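Local atomic coordinates of putative sesquiterpene cyclase (Kitasatospora setae, PDB entry 4MC3), a protein that catalyses the magnesium-dependent 1,11-cyclization of (2E,6E)-farnesyl diphosphate with water to give (2Z,6E)-hedycaryol and diphosphate. Residues E16-L21 with D66-G71; W60-L65 with E189-I194; D173-S178 with V220-S225; T240-A245 with V254-V259. All coordinates share one frame; numbering follows the deposited sequence.

Contact 1 (E16-L21 with D66-G71)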
loop_
_atom_site.group_PDB
_atom_site.type_symbol
_atom_site.label_atom_id
_atom_site.label_comp_id
_atom_site.label_asym_id
_atom_site.label_seq_id
_atom_site.Cartn_x
_atom_site.Cartn_y
_atom_site.Cartn_z
ATOM N N GLU A 16 7.457 -8.516 -12.443
ATOM C CA GLU A 16 6.300 -8.399 -13.347
ATOM C C GLU A 16 5.822 -6.935 -13.449
ATOM O O GLU A 16 5.872 -6.198 -12.465
ATOM C CB GLU A 16 5.123 -9.248 -12.845
ATOM C CG GLU A 16 5.430 -10.696 -12.642
ATOM C CD GLU A 16 4.261 -11.504 -12.128
ATOM O OE1 GLU A 16 3.077 -11.114 -12.234
ATOM O OE2 GLU A 16 4.521 -12.619 -11.691
ATOM N N CYS A 17 5.377 -6.525 -14.621
ATOM C CA CYS A 17 4.921 -5.172 -14.848
ATOM C C CYS A 17 3.713 -5.262 -15.778
ATOM O O CYS A 17 3.623 -6.123 -16.636
ATOM C CB CYS A 17 6.005 -4.269 -15.429
ATOM S SG CYS A 17 5.673 -2.487 -15.317
ATOM N N ASN A 18 2.718 -4.402 -15.562
ATOM C CA ASN A 18 1.528 -4.513 -16.360
ATOM C C ASN A 18 1.715 -4.042 -17.814
ATOM O O ASN A 18 2.186 -2.935 -18.038
ATOM C CB ASN A 18 0.428 -3.661 -15.708
ATOM C CG ASN A 18 -0.929 -4.048 -16.197
ATOM O OD1 ASN A 18 -1.206 -3.915 -17.385
ATOM N ND2 ASN A 18 -1.777 -4.591 -15.319
ATOM N N PRO A 19 1.325 -4.884 -18.803
ATOM C CA PRO A 19 1.462 -4.507 -20.220
ATOM C C PRO A 19 0.565 -3.322 -20.647
ATOM O O PRO A 19 0.778 -2.723 -21.728
ATOM C CB PRO A 19 1.020 -5.780 -20.937
ATOM C CG PRO A 19 0.251 -6.586 -19.987
ATOM C CD PRO A 19 0.724 -6.235 -18.624
ATOM N N HIS A 20 -0.413 -2.948 -19.802
ATOM C CA HIS A 20 -1.379 -1.896 -20.160
ATOM C C HIS A 20 -1.032 -0.478 -19.647
ATOM O O HIS A 20 -1.891 0.424 -19.666
ATOM C CB HIS A 20 -2.762 -2.282 -19.663
ATOM C CG HIS A 20 -3.266 -3.576 -20.178
ATOM N ND1 HIS A 20 -3.555 -3.779 -21.515
ATOM C CD2 HIS A 20 -3.549 -4.738 -19.546
ATOM C CE1 HIS A 20 -3.992 -5.020 -21.679
ATOM N NE2 HIS A 20 -4.025 -5.613 -20.499
ATOM N N LEU A 21 0.186 -0.280 -19.173
ATOM C CA LEU A 21 0.622 0.972 -18.564
ATOM C C LEU A 21 0.322 2.223 -19.424
ATOM O O LEU A 21 -0.214 3.210 -18.943
ATOM C CB LEU A 21 2.113 0.922 -18.296
ATOM C CG LEU A 21 2.783 2.209 -17.812
ATOM C CD1 LEU A 21 2.129 2.775 -16.563
ATOM C CD2 LEU A 21 4.275 2.007 -17.581
ATOM N N ASP A 66 -9.073 -2.100 -17.223
ATOM C CA ASP A 66 -10.146 -1.419 -16.399
ATOM C C ASP A 66 -9.698 -1.372 -14.934
ATOM O O ASP A 66 -9.674 -0.299 -14.321
ATOM C CB ASP A 66 -11.538 -2.042 -16.520
ATOM C CG ASP A 66 -12.161 -1.837 -17.909
ATOM O OD1 ASP A 66 -11.757 -0.903 -18.657
ATOM O OD2 ASP A 66 -13.087 -2.605 -18.231
ATOM N N THR A 67 -9.220 -2.502 -14.418
ATOM C CA THR A 67 -8.739 -2.544 -13.019
ATOM C C THR A 67 -7.509 -1.686 -12.853
ATOM O O THR A 67 -7.379 -0.935 -11.863
ATOM C CB THR A 67 -8.467 -3.995 -12.556
ATOM O OG1 THR A 67 -9.696 -4.732 -12.644
ATOM C CG2 THR A 67 -7.967 -4.057 -11.137
ATOM N N LEU A 68 -6.532 -1.811 -13.751
ATOM C CA LEU A 68 -5.367 -0.960 -13.629
ATOM C C LEU A 68 -5.738 0.534 -13.593
ATOM O O LEU A 68 -5.153 1.316 -12.828
ATOM C CB LEU A 68 -4.353 -1.252 -14.735
ATOM C CG LEU A 68 -3.073 -0.426 -14.692
ATOM C CD1 LEU A 68 -2.294 -0.586 -13.413
ATOM C CD2 LEU A 68 -2.180 -0.734 -15.900
ATOM N N THR A 69 -6.666 0.924 -14.471
ATOM C CA THR A 69 -7.039 2.312 -14.577
ATOM C C THR A 69 -7.691 2.820 -13.238
ATOM O O THR A 69 -7.278 3.878 -12.762
ATOM C CB THR A 69 -8.025 2.493 -15.728
ATOM O OG1 THR A 69 -7.366 2.154 -16.976
ATOM C CG2 THR A 69 -8.498 3.897 -15.770
ATOM N N ILE A 70 -8.585 2.047 -12.647
ATOM C CA ILE A 70 -9.150 2.441 -11.378
ATOM C C ILE A 70 -8.043 2.539 -10.318
ATOM O O ILE A 70 -8.005 3.464 -9.524
ATOM C CB ILE A 70 -10.370 1.587 -10.989
ATOM C CG1 ILE A 70 -10.036 0.285 -10.509
ATOM C CG2 ILE A 70 -11.369 1.440 -12.078
ATOM C CD1 ILE A 70 -11.223 -0.629 -10.365
ATOM N N GLY A 71 -7.149 1.570 -10.295
ATOM C CA GLY A 71 -6.028 1.624 -9.324
ATOM C C GLY A 71 -5.168 2.877 -9.482
ATOM O O GLY A 71 -4.765 3.526 -8.509
#
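An Asx turn at the start of helix 21-35 is where the N-terminal loop meets helix 65-84, and the meeting is made by Asn18 and Leu68. The CD2 methyl of Leu68 lies 3.6 Å from CG of Asn18 and equally near its OD1, while CB and ND2 are only slightly farther, so one methyl rests against the whole carboxamide. The two side chains reach for each other from opposite directions. Leu68 sends CG away from its own backbone N (chi1 -179°), out from the helix toward the loop.

What holds the amide in place is a bond inside the loop: the backbone N of His20 donates to OD1 of Asn18 at 2.7 Å, in the carbonyl plane and fairly straight. It closes the Asx turn within a type I beta turn from Asn18 to Leu21, with His20 as N-cap residue of the helix that follows. ND2 of Asn18 is held as well, by the backbone oxygens of Trp60 and Ala63, which leaves a buried amide well satisfied at both ends. The same Leu68 methyl also touches the turn backbone, 3.9 Å from C of His20, and Leu68 packs further on Ala24 of helix 21-35.

Contact 2 (W60-L65 with E189-I194)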
loop_
_atom_site.group_PDB
_atom_site.type_symbol
_atom_site.label_atom_id
_atom_site.label_comp_id
_atom_site.label_asym_id
_atom_site.label_seq_id
_atom_site.Cartn_x
_atom_site.Cartn_y
_atom_site.Cartn_z
ATOM N N TRP A 60 -0.140 -3.826 -9.628
ATOM C CA TRP A 60 -1.125 -4.669 -10.250
ATOM C C TRP A 60 -0.655 -5.180 -11.593
ATOM O O TRP A 60 -1.323 -4.952 -12.605
ATOM C CB TRP A 60 -2.488 -3.950 -10.411
ATOM C CG TRP A 60 -3.029 -3.397 -9.136
ATOM C CD1 TRP A 60 -3.592 -4.087 -8.097
ATOM C CD2 TRP A 60 -3.100 -2.020 -8.781
ATOM N NE1 TRP A 60 -3.962 -3.212 -7.095
ATOM C CE2 TRP A 60 -3.660 -1.940 -7.492
ATOM C CE3 TRP A 60 -2.699 -0.829 -9.415
ATOM C CZ2 TRP A 60 -3.883 -0.727 -6.878
ATOM C CZ3 TRP A 60 -2.882 0.364 -8.785
ATOM C CH2 TRP A 60 -3.463 0.413 -7.505
ATOM N N PRO A 61 0.472 -5.931 -11.618
ATOM C CA PRO A 61 0.995 -6.388 -12.924
ATOM C C PRO A 61 0.101 -7.282 -13.725
ATOM O O PRO A 61 0.239 -7.332 -14.947
ATOM C CB PRO A 61 2.309 -7.101 -12.549
ATOM C CG PRO A 61 2.073 -7.539 -11.102
ATOM C CD PRO A 61 1.324 -6.346 -10.510
ATOM N N ARG A 62 -0.824 -7.991 -13.061
ATOM C CA ARG A 62 -1.705 -8.942 -13.700
ATOM C C ARG A 62 -3.098 -8.389 -14.023
ATOM O O ARG A 62 -3.966 -9.125 -14.506
ATOM C CB ARG A 62 -1.846 -10.186 -12.817
ATOM C CG ARG A 62 -0.449 -10.820 -12.644
ATOM C CD ARG A 62 -0.502 -11.996 -11.679
ATOM N NE ARG A 62 0.833 -12.585 -11.513
ATOM C CZ ARG A 62 1.068 -13.824 -11.050
ATOM N NH1 ARG A 62 0.051 -14.584 -10.704
ATOM N NH2 ARG A 62 2.305 -14.304 -10.971
ATOM N N ALA A 63 -3.340 -7.136 -13.662
ATOM C CA ALA A 63 -4.659 -6.597 -13.872
ATOM C C ALA A 63 -5.010 -6.372 -15.335
ATOM O O ALA A 63 -4.145 -6.052 -16.151
ATOM C CB ALA A 63 -4.730 -5.268 -13.159
ATOM N N ASP A 64 -6.285 -6.475 -15.644
ATOM C CA ASP A 64 -6.820 -5.972 -16.888
ATOM C C ASP A 64 -6.759 -4.431 -16.922
ATOM O O ASP A 64 -6.525 -3.774 -15.905
ATOM C CB ASP A 64 -8.268 -6.462 -16.977
ATOM C CG ASP A 64 -9.113 -5.929 -15.839
ATOM O OD1 ASP A 64 -9.044 -6.452 -14.704
ATOM O OD2 ASP A 64 -9.847 -4.967 -16.091
ATOM N N LEU A 65 -6.947 -3.834 -18.088
ATOM C CA LEU A 65 -6.867 -2.414 -18.273
ATOM C C LEU A 65 -7.819 -1.637 -17.343
ATOM O O LEU A 65 -7.401 -0.623 -16.758
ATOM C CB LEU A 65 -7.217 -2.060 -19.717
ATOM C CG LEU A 65 -7.273 -0.584 -20.040
ATOM C CD1 LEU A 65 -6.002 0.197 -19.787
ATOM C CD2 LEU A 65 -7.711 -0.432 -21.514
ATOM N N GLU A 189 -8.295 -7.420 -6.043
ATOM C CA GLU A 189 -9.395 -8.369 -6.121
ATOM C C GLU A 189 -10.305 -8.050 -7.330
ATOM O O GLU A 189 -10.984 -8.943 -7.819
ATOM C CB GLU A 189 -10.194 -8.406 -4.851
ATOM C CG GLU A 189 -9.429 -8.870 -3.652
ATOM C CD GLU A 189 -10.318 -9.194 -2.451
ATOM O OE1 GLU A 189 -11.367 -9.875 -2.642
ATOM O OE2 GLU A 189 -9.973 -8.772 -1.311
ATOM N N LEU A 190 -10.311 -6.811 -7.807
ATOM C CA LEU A 190 -11.152 -6.423 -8.915
ATOM C C LEU A 190 -10.772 -7.186 -10.197
ATOM O O LEU A 190 -11.628 -7.351 -11.078
ATOM C CB LEU A 190 -11.089 -4.941 -9.144
ATOM C CG LEU A 190 -12.021 -4.081 -8.289
ATOM C CD1 LEU A 190 -11.853 -4.173 -6.822
ATOM C CD2 LEU A 190 -11.909 -2.618 -8.619
ATOM N N ARG A 191 -9.524 -7.652 -10.310
ATOM C CA ARG A 191 -9.101 -8.354 -11.527
ATOM C C ARG A 191 -9.175 -9.868 -11.432
ATOM O O ARG A 191 -8.966 -10.572 -12.439
ATOM C CB ARG A 191 -7.717 -7.921 -11.987
ATOM C CG ARG A 191 -6.556 -8.221 -11.087
ATOM C CD ARG A 191 -5.876 -9.542 -11.340
ATOM N NE ARG A 191 -4.930 -9.823 -10.280
ATOM C CZ ARG A 191 -4.255 -10.947 -10.140
ATOM N NH1 ARG A 191 -4.393 -11.924 -11.048
ATOM N NH2 ARG A 191 -3.494 -11.132 -9.087
ATOM N N LEU A 192 -9.484 -10.392 -10.257
ATOM C CA LEU A 192 -9.589 -11.825 -10.044
ATOM C C LEU A 192 -10.958 -12.292 -10.661
ATOM O O LEU A 192 -11.840 -11.493 -10.865
ATOM C CB LEU A 192 -9.555 -12.132 -8.550
ATOM C CG LEU A 192 -8.278 -11.719 -7.790
ATOM C CD1 LEU A 192 -8.443 -11.999 -6.312
ATOM C CD2 LEU A 192 -7.053 -12.411 -8.343
ATOM N N PRO A 193 -11.064 -13.587 -10.945
ATOM C CA PRO A 193 -12.319 -14.189 -11.418
ATOM C C PRO A 193 -13.441 -14.042 -10.410
ATOM O O PRO A 193 -14.582 -13.916 -10.804
ATOM C CB PRO A 193 -11.945 -15.668 -11.610
ATOM C CG PRO A 193 -10.473 -15.631 -11.873
ATOM C CD PRO A 193 -9.956 -14.548 -10.944
ATOM N N ILE A 194 -13.104 -13.953 -9.128
ATOM C CA ILE A 194 -14.094 -13.649 -8.134
ATOM C C ILE A 194 -13.374 -12.970 -6.986
ATOM O O ILE A 194 -12.140 -13.116 -6.826
ATOM C CB ILE A 194 -14.814 -14.897 -7.619
ATOM C CG1 ILE A 194 -13.792 -15.854 -7.001
ATOM C CG2 ILE A 194 -15.718 -15.452 -8.745
ATOM C CD1 ILE A 194 -14.472 -17.058 -6.424
HETATM O O HOH W 1 -5.469 -12.001 -13.770
HETATM O O HOH W 2 -9.359 -9.355 -15.034
#
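Arg191 lies lengthwise along the loop 60-65, meeting a different residue with each part of its chain. Its CB sits 3.4 Å from OD1 of Asp64, its CG lies 3.7 Å from CA of Ala63, and its guanidinium ends against Arg62, whose CB stands over one face, toward the rim, 3.6 Å from NH1 of Arg191. CD2 of Leu192 covers the centre of the opposite face, so the flat group is sandwiched between two aliphatic groups. A bend at chi2 (91°) turns the Arg191 chain along the loop. The two guanidinium planes are steeply inclined, 73° apart.

No direct hydrogen bond joins the segments; two waters do that work. One donates to both OD1 of Asp64 and O of Arg191, at 2.9 Å each. The other accepts from NH1 of Arg191 in the guanidinium plane and gives a weak bond to O of Arg62.

Further out, acids hold the charges. Asp188 binds NE of Arg191, while Asp294 pairs with NH1 of both arginines, so one carboxylate ties the two together; Glu16 takes NE of Arg62. Asp64 OD1 also accepts from Thr67 OG1 as Asp64 caps helix 65-84. The contact thus joins the loop between helices 52-59 and 65-84 to the one between helices 181-188 and 198-201, with helix 286-309 alongside, touched by Arg62 and Arg191.

Contact 3 (D173-S178 with V220-S225)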
loop_
_atom_site.group_PDB
_atom_site.type_symbol
_atom_site.label_atom_id
_atom_site.label_comp_id
_atom_site.label_asym_id
_atom_site.label_seq_id
_atom_site.Cartn_x
_atom_site.Cartn_y
_atom_site.Cartn_z
ATOM N N ASP A 173 3.615 -1.422 13.370
ATOM C CA ASP A 173 2.177 -1.659 13.399
ATOM C C ASP A 173 1.478 -0.603 12.550
ATOM O O ASP A 173 0.487 -0.943 11.870
ATOM C CB ASP A 173 1.642 -1.571 14.813
ATOM C CG ASP A 173 1.916 -2.814 15.649
ATOM O OD1 ASP A 173 2.282 -3.874 15.099
ATOM O OD2 ASP A 173 1.621 -2.764 16.873
ATOM N N ARG A 174 1.929 0.632 12.587
ATOM C CA ARG A 174 1.363 1.720 11.758
ATOM C C ARG A 174 1.943 1.776 10.339
ATOM O O ARG A 174 1.203 2.069 9.344
ATOM C CB ARG A 174 1.393 3.059 12.439
ATOM C CG ARG A 174 2.700 3.715 12.509
ATOM C CD ARG A 174 2.495 5.128 13.103
ATOM N NE ARG A 174 3.799 5.669 13.356
ATOM C CZ ARG A 174 4.499 5.438 14.480
ATOM N NH1 ARG A 174 5.704 5.947 14.605
ATOM N NH2 ARG A 174 3.994 4.705 15.471
ATOM N N ARG A 175 3.217 1.404 10.198
ATOM C CA ARG A 175 3.895 1.445 8.924
ATOM C C ARG A 175 3.276 0.467 7.915
ATOM O O ARG A 175 3.275 0.728 6.703
ATOM C CB ARG A 175 5.396 1.161 9.088
ATOM C CG ARG A 175 6.199 1.378 7.861
ATOM C CD ARG A 175 6.172 2.789 7.373
ATOM N NE ARG A 175 7.145 2.987 6.317
ATOM C CZ ARG A 175 6.864 3.422 5.096
ATOM N NH1 ARG A 175 5.613 3.767 4.739
ATOM N NH2 ARG A 175 7.834 3.494 4.235
ATOM N N MET A 176 2.788 -0.681 8.381
ATOM C CA MET A 176 2.140 -1.635 7.464
ATOM C C MET A 176 0.927 -0.988 6.797
ATOM O O MET A 176 0.586 -1.385 5.698
ATOM C CB MET A 176 1.781 -2.969 8.065
ATOM C CG MET A 176 0.731 -2.979 9.075
ATOM S SD MET A 176 -0.003 -4.671 9.301
ATOM C CE MET A 176 -0.996 -5.079 7.878
ATOM N N TYR A 177 0.284 -0.043 7.462
ATOM C CA TYR A 177 -0.842 0.733 6.822
ATOM C C TYR A 177 -0.368 1.992 6.086
ATOM O O TYR A 177 -0.928 2.329 5.030
ATOM C CB TYR A 177 -1.896 1.045 7.855
ATOM C CG TYR A 177 -2.500 -0.213 8.403
ATOM C CD1 TYR A 177 -3.307 -1.044 7.628
ATOM C CD2 TYR A 177 -2.237 -0.615 9.714
ATOM C CE1 TYR A 177 -3.826 -2.222 8.148
ATOM C CE2 TYR A 177 -2.747 -1.787 10.218
ATOM C CZ TYR A 177 -3.525 -2.592 9.426
ATOM O OH TYR A 177 -4.071 -3.762 9.922
ATOM N N SER A 178 0.607 2.754 6.594
ATOM C CA SER A 178 1.067 3.988 5.939
ATOM C C SER A 178 1.724 3.742 4.588
ATOM O O SER A 178 1.691 4.619 3.724
ATOM C CB SER A 178 1.958 4.841 6.836
ATOM O OG SER A 178 3.270 4.262 6.960
ATOM N N VAL A 220 12.223 -1.631 3.106
ATOM C CA VAL A 220 13.128 -1.335 1.982
ATOM C C VAL A 220 12.991 0.152 1.639
ATOM O O VAL A 220 14.011 0.847 1.465
ATOM C CB VAL A 220 12.841 -2.264 0.780
ATOM C CG1 VAL A 220 13.497 -1.739 -0.504
ATOM C CG2 VAL A 220 13.267 -3.660 1.145
ATOM N N ASN A 221 11.758 0.658 1.534
ATOM C CA ASN A 221 11.480 2.101 1.331
ATOM C C ASN A 221 12.216 2.947 2.379
ATOM O O ASN A 221 12.841 3.928 2.024
ATOM C CB ASN A 221 9.973 2.414 1.279
ATOM C CG ASN A 221 9.651 3.903 1.179
ATOM O OD1 ASN A 221 9.622 4.614 2.188
ATOM N ND2 ASN A 221 9.353 4.375 -0.033
ATOM N N ASP A 222 12.189 2.541 3.644
ATOM C CA ASP A 222 12.811 3.303 4.718
ATOM C C ASP A 222 14.322 3.424 4.460
ATOM O O ASP A 222 14.911 4.485 4.660
ATOM C CB ASP A 222 12.570 2.663 6.094
ATOM C CG ASP A 222 11.194 2.882 6.651
ATOM O OD1 ASP A 222 10.308 3.460 5.997
ATOM O OD2 ASP A 222 10.981 2.444 7.821
ATOM N N VAL A 223 14.943 2.331 4.053
ATOM C CA VAL A 223 16.385 2.334 3.802
ATOM C C VAL A 223 16.750 3.282 2.654
ATOM O O VAL A 223 17.724 4.055 2.759
ATOM C CB VAL A 223 16.926 0.916 3.553
ATOM C CG1 VAL A 223 18.378 0.934 3.085
ATOM C CG2 VAL A 223 16.782 0.050 4.809
ATOM N N PHE A 224 15.989 3.206 1.571
ATOM C CA PHE A 224 16.161 4.142 0.430
ATOM C C PHE A 224 15.780 5.602 0.710
ATOM O O PHE A 224 16.195 6.482 -0.027
ATOM C CB PHE A 224 15.457 3.634 -0.838
ATOM C CG PHE A 224 16.175 2.482 -1.509
ATOM C CD1 PHE A 224 15.756 1.171 -1.363
ATOM C CD2 PHE A 224 17.290 2.728 -2.313
ATOM C CE1 PHE A 224 16.427 0.115 -1.989
ATOM C CE2 PHE A 224 17.969 1.682 -2.935
ATOM C CZ PHE A 224 17.537 0.374 -2.766
ATOM N N SER A 225 15.005 5.843 1.765
ATOM C CA SER A 225 14.483 7.140 2.137
ATOM C C SER A 225 15.338 7.865 3.166
ATOM O O SER A 225 15.183 9.075 3.341
ATOM C CB SER A 225 13.080 6.968 2.754
ATOM O OG SER A 225 12.126 6.743 1.762
#
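Arg175 grips Asp222 in a side-on salt bridge, with NE and NH2 both converging on a single oxygen. The bond from NH2 to OD1 of Asp222 is 3.0 Å and that from NE to the same OD1 is 3.2 Å; both are bent, near 145°, as expected when neighbouring N-H groups of one guanidinium converge on one atom. They reach it from the same face of the carboxylate, whose plane is only 9° from that of the guanidinium. Arg175 gets there by swinging CG opposite its backbone N (chi1 -172°) and then bending at chi2, which points the head across to helix 204-225. A longer bond from NH1 to OG of Ser178, 3.3 Å and nearly in the guanidinium plane, helps set its rotation.

NH2 also lies 2.9 Å from OD1 of Asn221, whose amide stands steeply to the guanidinium. The other end of that amide, ND2, is bonded to His310. The second oxygen of Asp222 is held by Tyr171 OH and the backbone N of Ala238, so the acid is tied down on both sides.

Asn221 and Ser225 belong to the NSE motif of class I terpene cyclases, presumed to bind magnesium, and Arg175 is by similarity a substrate-binding residue; Ser178 and Asn221 touch the bound nerolidol.

Contact 4 (T240-A245 with V254-V259)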
loop_
_atom_site.group_PDB
_atom_site.type_symbol
_atom_site.label_atom_id
_atom_site.label_comp_id
_atom_site.label_asym_id
_atom_site.label_seq_id
_atom_site.Cartn_x
_atom_site.Cartn_y
_atom_site.Cartn_z
ATOM N N THR A 240 16.284 5.194 11.446
ATOM C CA THR A 240 16.421 6.264 12.438
ATOM C C THR A 240 16.013 5.808 13.828
ATOM O O THR A 240 16.649 6.157 14.798
ATOM C CB THR A 240 15.581 7.485 11.991
ATOM O OG1 THR A 240 16.019 7.829 10.677
ATOM C CG2 THR A 240 15.747 8.656 12.923
ATOM N N ILE A 241 14.903 5.083 13.919
ATOM C CA ILE A 241 14.380 4.625 15.188
ATOM C C ILE A 241 15.405 3.737 15.903
ATOM O O ILE A 241 15.620 3.878 17.118
ATOM C CB ILE A 241 13.032 3.926 15.005
ATOM C CG1 ILE A 241 11.949 4.979 14.674
ATOM C CG2 ILE A 241 12.654 3.134 16.232
ATOM C CD1 ILE A 241 10.656 4.405 14.103
ATOM N N ILE A 242 16.000 2.815 15.172
ATOM C CA ILE A 242 17.035 1.913 15.732
ATOM C C ILE A 242 18.285 2.715 16.115
ATOM O O ILE A 242 18.791 2.584 17.241
ATOM C CB ILE A 242 17.366 0.753 14.776
ATOM C CG1 ILE A 242 16.121 -0.165 14.638
ATOM C CG2 ILE A 242 18.606 -0.027 15.238
ATOM C CD1 ILE A 242 16.229 -1.181 13.523
ATOM N N ARG A 243 18.778 3.546 15.189
ATOM C CA ARG A 243 19.953 4.368 15.442
ATOM C C ARG A 243 19.795 5.224 16.701
ATOM O O ARG A 243 20.708 5.266 17.537
ATOM C CB ARG A 243 20.240 5.268 14.222
ATOM C CG ARG A 243 21.596 5.973 14.237
ATOM C CD ARG A 243 21.733 6.885 13.034
ATOM N NE ARG A 243 20.649 7.870 12.933
ATOM C CZ ARG A 243 20.544 8.978 13.669
ATOM N NH1 ARG A 243 21.457 9.273 14.591
ATOM N NH2 ARG A 243 19.511 9.798 13.481
ATOM N N GLU A 244 18.666 5.892 16.854
ATOM C CA GLU A 244 18.470 6.825 17.963
ATOM C C GLU A 244 18.238 6.112 19.293
ATOM O O GLU A 244 18.583 6.626 20.357
ATOM C CB GLU A 244 17.306 7.792 17.688
ATOM C CG GLU A 244 17.481 8.691 16.464
ATOM C CD GLU A 244 18.146 10.022 16.745
ATOM O OE1 GLU A 244 17.478 11.063 16.554
ATOM O OE2 GLU A 244 19.333 10.028 17.137
ATOM N N ALA A 245 17.607 4.953 19.239
ATOM C CA ALA A 245 17.392 4.130 20.432
ATOM C C ALA A 245 18.692 3.526 20.959
ATOM O O ALA A 245 18.893 3.466 22.190
ATOM C CB ALA A 245 16.410 3.019 20.112
ATOM N N VAL A 254 21.223 0.439 9.542
ATOM C CA VAL A 254 20.845 -0.086 8.235
ATOM C C VAL A 254 20.980 -1.596 8.202
ATOM O O VAL A 254 20.094 -2.309 7.670
ATOM C CB VAL A 254 21.658 0.554 7.083
ATOM C CG1 VAL A 254 21.505 -0.233 5.777
ATOM C CG2 VAL A 254 21.207 1.986 6.873
ATOM N N ASP A 255 22.086 -2.099 8.722
ATOM C CA ASP A 255 22.320 -3.541 8.681
ATOM C C ASP A 255 21.274 -4.281 9.510
ATOM O O ASP A 255 20.829 -5.355 9.151
ATOM C CB ASP A 255 23.738 -3.870 9.175
ATOM C CG ASP A 255 24.849 -3.315 8.260
ATOM O OD1 ASP A 255 24.542 -2.855 7.133
ATOM O OD2 ASP A 255 26.044 -3.351 8.669
ATOM N N GLN A 256 20.866 -3.688 10.617
ATOM C CA GLN A 256 19.814 -4.249 11.439
ATOM C C GLN A 256 18.432 -4.239 10.754
ATOM O O GLN A 256 17.649 -5.187 10.921
ATOM C CB GLN A 256 19.784 -3.551 12.771
ATOM C CG GLN A 256 21.056 -3.886 13.561
ATOM C CD GLN A 256 21.130 -3.166 14.881
ATOM O OE1 GLN A 256 21.818 -2.132 15.016
ATOM N NE2 GLN A 256 20.387 -3.667 15.849
ATOM N N VAL A 257 18.135 -3.168 10.016
ATOM C CA VAL A 257 16.914 -3.135 9.215
ATOM C C VAL A 257 16.974 -4.225 8.112
ATOM O O VAL A 257 15.963 -4.899 7.863
ATOM C CB VAL A 257 16.617 -1.734 8.652
ATOM C CG1 VAL A 257 15.469 -1.788 7.648
ATOM C CG2 VAL A 257 16.323 -0.757 9.778
ATOM N N ALA A 258 18.146 -4.423 7.490
ATOM C CA ALA A 258 18.322 -5.505 6.497
ATOM C C ALA A 258 17.981 -6.871 7.100
ATOM O O ALA A 258 17.384 -7.730 6.444
ATOM C CB ALA A 258 19.748 -5.513 5.936
ATOM N N VAL A 259 18.336 -7.095 8.359
ATOM C CA VAL A 259 17.996 -8.367 9.013
ATOM C C VAL A 259 16.464 -8.491 9.178
ATOM O O VAL A 259 15.841 -9.548 8.959
ATOM C CB VAL A 259 18.709 -8.482 10.367
ATOM C CG1 VAL A 259 18.154 -9.633 11.194
ATOM C CG2 VAL A 259 20.218 -8.619 10.154
#
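Ile242 splits its two branches by its first torsion: at chi1 -66°, CG1 is anti to the carbonyl carbon and CG2 anti to the backbone N, so the branches part toward different neighbours on the facing helix. Continuing from CG1 in an extended chain (chi2 169°), CD1 arrives 3.8 Å from CG2 of Val257. That pairing is a methyl-to-methyl van der Waals contact, and the two side chains meet at a slant. The shorter branch, CG2 of Ile242, instead lies against the terminal amide of Gln256, 4.0 Å from its CD, since the Gln256 chain stays extended beyond CG.

Both partners are consecutive residues of one helix, so a single isoleucine serves as the bridge. In the all-helical class I terpene cyclase fold, this is where the short helix 238-246 packs against the beginning of the long helix 250-282, the chain turning sharply through a brief connection. The closest CA atoms, those of Ile242 and Gln256, are 8.0 Å apart, so the side chains make the contact. Val257 is buried and also packs on Ala238 and Val239, while Gln256 is partly exposed. On another flank of helix 238-246, Ile241 packs against Leu168 and Tyr171 of helix 168-178.

Overall arrangement
The four contacts fall into two pairs on opposite sides of the chain's centre. Contacts 1 and 2, with centres 8 Å apart, touch through the loop 60-65, where Gly71 CA packs 3.4 Å from CH2 of Trp60. Contacts 3 and 4, centres 13 Å apart, meet where Val223 CG2 lies 3.6 Å from Val257 CG1, so contact 4 backs the helix that carries the start of the NSE motif. Contact 3 is the one at the active site, with the Asn221 side chain about 4 Å from bound nerolidol. The Leu68 side chain of contact 1 is about 11 Å from the same ligand. Between the pairs, contacts 2 and 3 approach no closer than about 13 Å between nearest atoms.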